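Local coordinates for protein N-alpha-acetyltransferase 35, NatC auxiliary subunit (Saccharomyces cerevisiae, PDB 6YGA) that serves as the auxiliary subunit of the NatC N-terminal acetyltransferase, which acetylates the N-terminal Met of the L-A virus Gag protein, at residues 330-335 with 672-677. Numbering follows the deposited sequence.
Sequences NKLEQR and LEYYCK. With EDO (1,2-ethanediol), chain C.
In the TPR-like helical part of this NatC subunit, the loop between helices 319-328 and 337-347 sets one leucine, Leu332, against the surface of helix 668-701. Its two methyls divide the work. CD1 sits over the flat face of the Glu673 carboxylate, 3.4 Å from Glu673 CD, with CB and CG also in touch and the two side chains crossing at a slant. CD2 rests on Tyr674 CA (3.8 Å) and CB, the side chains crossing at about a right angle, and lies near the ring plane at its edge. Glu673 CG, anti to the backbone N (chi1 178°), and the extended chain beyond it carry the carboxylate out to the CD1 methyl. One turn on, Lys677 passes the same leucine, with CD 4.3 Å from Leu332 CD2, and its NZ forms a longish salt bridge with Glu673 OE2 at 3.6 Å within the helix. A water donates to Leu332 O at 2.9 Å. The loop is braced from within by Arg335 N, which donates to Asn330 OD1 at 2.8 Å. Lys331 NZ bonds to Lys327 O and to O1 of a 1,2-ethanediol, probably from the crystallisation liquor, which lies near the Tyr674 hydroxyl, oblique to the ring. Trp719 touches Lys331 and Leu332 and stacks edge-to-face with Tyr674; Leu670, earlier on helix 668-701, touches Leu332 and Arg335, and Tyr675 packs onto helix 619-653.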
loop_
_atom_site.group_PDB
_atom_site.type_symbol
_atom_site.label_atom_id
_atom_site.label_comp_id
_atom_site.label_asym_id
_atom_site.label_seq_id
_atom_site.Cartn_x
_atom_site.Cartn_y
_atom_site.Cartn_z
ATOM N N ASN B 330 -13.573 5.459 -5.409
ATOM C CA ASN B 330 -12.606 4.881 -4.484
ATOM C C ASN B 330 -12.086 5.922 -3.500
ATOM O O ASN B 330 -10.987 5.772 -2.960
ATOM C CB ASN B 330 -11.451 4.254 -5.271
ATOM C CG ASN B 330 -10.618 3.295 -4.442
ATOM O OD1 ASN B 330 -11.128 2.632 -3.542
ATOM N ND2 ASN B 330 -9.324 3.230 -4.734
ATOM N N LYS B 331 -12.861 6.974 -3.251
ATOM C CA LYS B 331 -12.374 8.146 -2.531
ATOM C C LYS B 331 -12.803 8.189 -1.074
ATOM O O LYS B 331 -12.005 8.566 -0.213
ATOM C CB LYS B 331 -12.852 9.421 -3.234
ATOM C CG LYS B 331 -12.250 10.708 -2.696
ATOM C CD LYS B 331 -10.725 10.668 -2.728
ATOM C CE LYS B 331 -10.173 10.464 -4.138
ATOM N NZ LYS B 331 -10.516 11.572 -5.073
ATOM N N LEU B 332 -14.054 7.832 -0.781
ATOM C CA LEU B 332 -14.546 7.933 0.588
ATOM C C LEU B 332 -13.962 6.835 1.468
ATOM O O LEU B 332 -13.624 7.078 2.632
ATOM C CB LEU B 332 -16.070 7.891 0.585
ATOM C CG LEU B 332 -16.676 9.094 -0.139
ATOM C CD1 LEU B 332 -18.172 8.952 -0.229
ATOM C CD2 LEU B 332 -16.304 10.381 0.578
ATOM N N GLU B 333 -13.833 5.624 0.932
ATOM C CA GLU B 333 -13.136 4.552 1.625
ATOM C C GLU B 333 -12.549 3.606 0.590
ATOM O O GLU B 333 -13.007 3.545 -0.555
ATOM C CB GLU B 333 -14.056 3.800 2.597
ATOM C CG GLU B 333 -15.180 3.026 1.933
ATOM C CD GLU B 333 -16.071 2.316 2.936
ATOM O OE1 GLU B 333 -15.954 2.598 4.147
ATOM O OE2 GLU B 333 -16.891 1.475 2.511
ATOM N N GLN B 334 -11.522 2.871 1.005
ATOM C CA GLN B 334 -10.800 2.001 0.088
ATOM C C GLN B 334 -11.674 0.825 -0.335
ATOM O O GLN B 334 -12.190 0.087 0.508
ATOM C CB GLN B 334 -9.512 1.504 0.743
ATOM C CG GLN B 334 -8.639 0.650 -0.161
ATOM C CD GLN B 334 -7.246 0.444 0.402
ATOM O OE1 GLN B 334 -6.621 1.380 0.901
ATOM N NE2 GLN B 334 -6.756 -0.788 0.330
ATOM N N ARG B 335 -11.837 0.654 -1.644
ATOM C CA ARG B 335 -12.666 -0.418 -2.175
ATOM C C ARG B 335 -11.959 -1.765 -2.049
ATOM O O ARG B 335 -10.739 -1.849 -1.880
ATOM C CB ARG B 335 -13.012 -0.159 -3.643
ATOM C CG ARG B 335 -13.929 1.031 -3.880
ATOM C CD ARG B 335 -15.347 0.749 -3.404
ATOM N NE ARG B 335 -16.251 1.856 -3.705
ATOM C CZ ARG B 335 -17.558 1.844 -3.456
ATOM N NH1 ARG B 335 -18.120 0.778 -2.899
ATOM N NH2 ARG B 335 -18.302 2.897 -3.762
ATOM N N LEU B 672 -22.394 13.356 -2.948
ATOM C CA LEU B 672 -23.140 14.008 -1.877
ATOM C C LEU B 672 -22.530 13.686 -0.521
ATOM O O LEU B 672 -22.363 14.570 0.327
ATOM C CB LEU B 672 -24.607 13.581 -1.920
ATOM C CG LEU B 672 -25.442 14.141 -3.073
ATOM C CD1 LEU B 672 -26.833 13.531 -3.072
ATOM C CD2 LEU B 672 -25.520 15.659 -2.988
ATOM N N GLU B 673 -22.184 12.415 -0.304
ATOM C CA GLU B 673 -21.574 12.010 0.957
ATOM C C GLU B 673 -20.253 12.734 1.182
ATOM O O GLU B 673 -19.929 13.116 2.311
ATOM C CB GLU B 673 -21.378 10.493 0.967
ATOM C CG GLU B 673 -20.710 9.940 2.214
ATOM C CD GLU B 673 -20.525 8.433 2.153
ATOM O OE1 GLU B 673 -21.161 7.787 1.292
ATOM O OE2 GLU B 673 -19.737 7.896 2.961
ATOM N N TYR B 674 -19.487 12.945 0.111
ATOM C CA TYR B 674 -18.231 13.681 0.224
ATOM C C TYR B 674 -18.466 15.119 0.678
ATOM O O TYR B 674 -17.855 15.583 1.648
ATOM C CB TYR B 674 -17.494 13.654 -1.114
ATOM C CG TYR B 674 -16.386 14.674 -1.216
ATOM C CD1 TYR B 674 -15.186 14.489 -0.543
ATOM C CD2 TYR B 674 -16.537 15.821 -1.985
ATOM C CE1 TYR B 674 -14.169 15.413 -0.628
ATOM C CE2 TYR B 674 -15.522 16.754 -2.077
ATOM C CZ TYR B 674 -14.339 16.542 -1.395
ATOM O OH TYR B 674 -13.320 17.460 -1.479
ATOM N N TYR B 675 -19.347 15.846 -0.016
ATOM C CA TYR B 675 -19.578 17.242 0.343
ATOM C C TYR B 675 -20.235 17.367 1.710
ATOM O O TYR B 675 -20.004 18.353 2.421
ATOM C CB TYR B 675 -20.418 17.938 -0.727
ATOM C CG TYR B 675 -19.613 18.309 -1.947
ATOM C CD1 TYR B 675 -18.768 19.412 -1.934
ATOM C CD2 TYR B 675 -19.680 17.548 -3.107
ATOM C CE1 TYR B 675 -18.019 19.752 -3.049
ATOM C CE2 TYR B 675 -18.937 17.881 -4.224
ATOM C CZ TYR B 675 -18.109 18.982 -4.189
ATOM O OH TYR B 675 -17.367 19.312 -5.300
ATOM N N CYS B 676 -21.044 16.381 2.100
ATOM C CA CYS B 676 -21.555 16.350 3.465
ATOM C C CYS B 676 -20.410 16.264 4.469
ATOM O O CYS B 676 -20.389 16.992 5.468
ATOM C CB CYS B 676 -22.517 15.174 3.638
ATOM S SG CYS B 676 -23.201 15.041 5.299
ATOM N N LYS B 677 -19.442 15.382 4.209
ATOM C CA LYS B 677 -18.269 15.297 5.074
ATOM C C LYS B 677 -17.455 16.581 5.025
ATOM O O LYS B 677 -16.895 17.010 6.040
ATOM C CB LYS B 677 -17.404 14.101 4.675
ATOM C CG LYS B 677 -18.058 12.757 4.928
ATOM C CD LYS B 677 -17.137 11.607 4.563
ATOM C CE LYS B 677 -17.685 10.289 5.091
ATOM N NZ LYS B 677 -16.856 9.129 4.672
HETATM C C1 EDO C . -13.130 14.692 -5.317
HETATM O O1 EDO C . -11.982 14.193 -4.623
HETATM C C2 EDO C . -13.026 16.207 -5.444
HETATM O O2 EDO C . -14.119 16.700 -6.229
HETATM O O HOH W 1 -14.443 9.294 4.305
#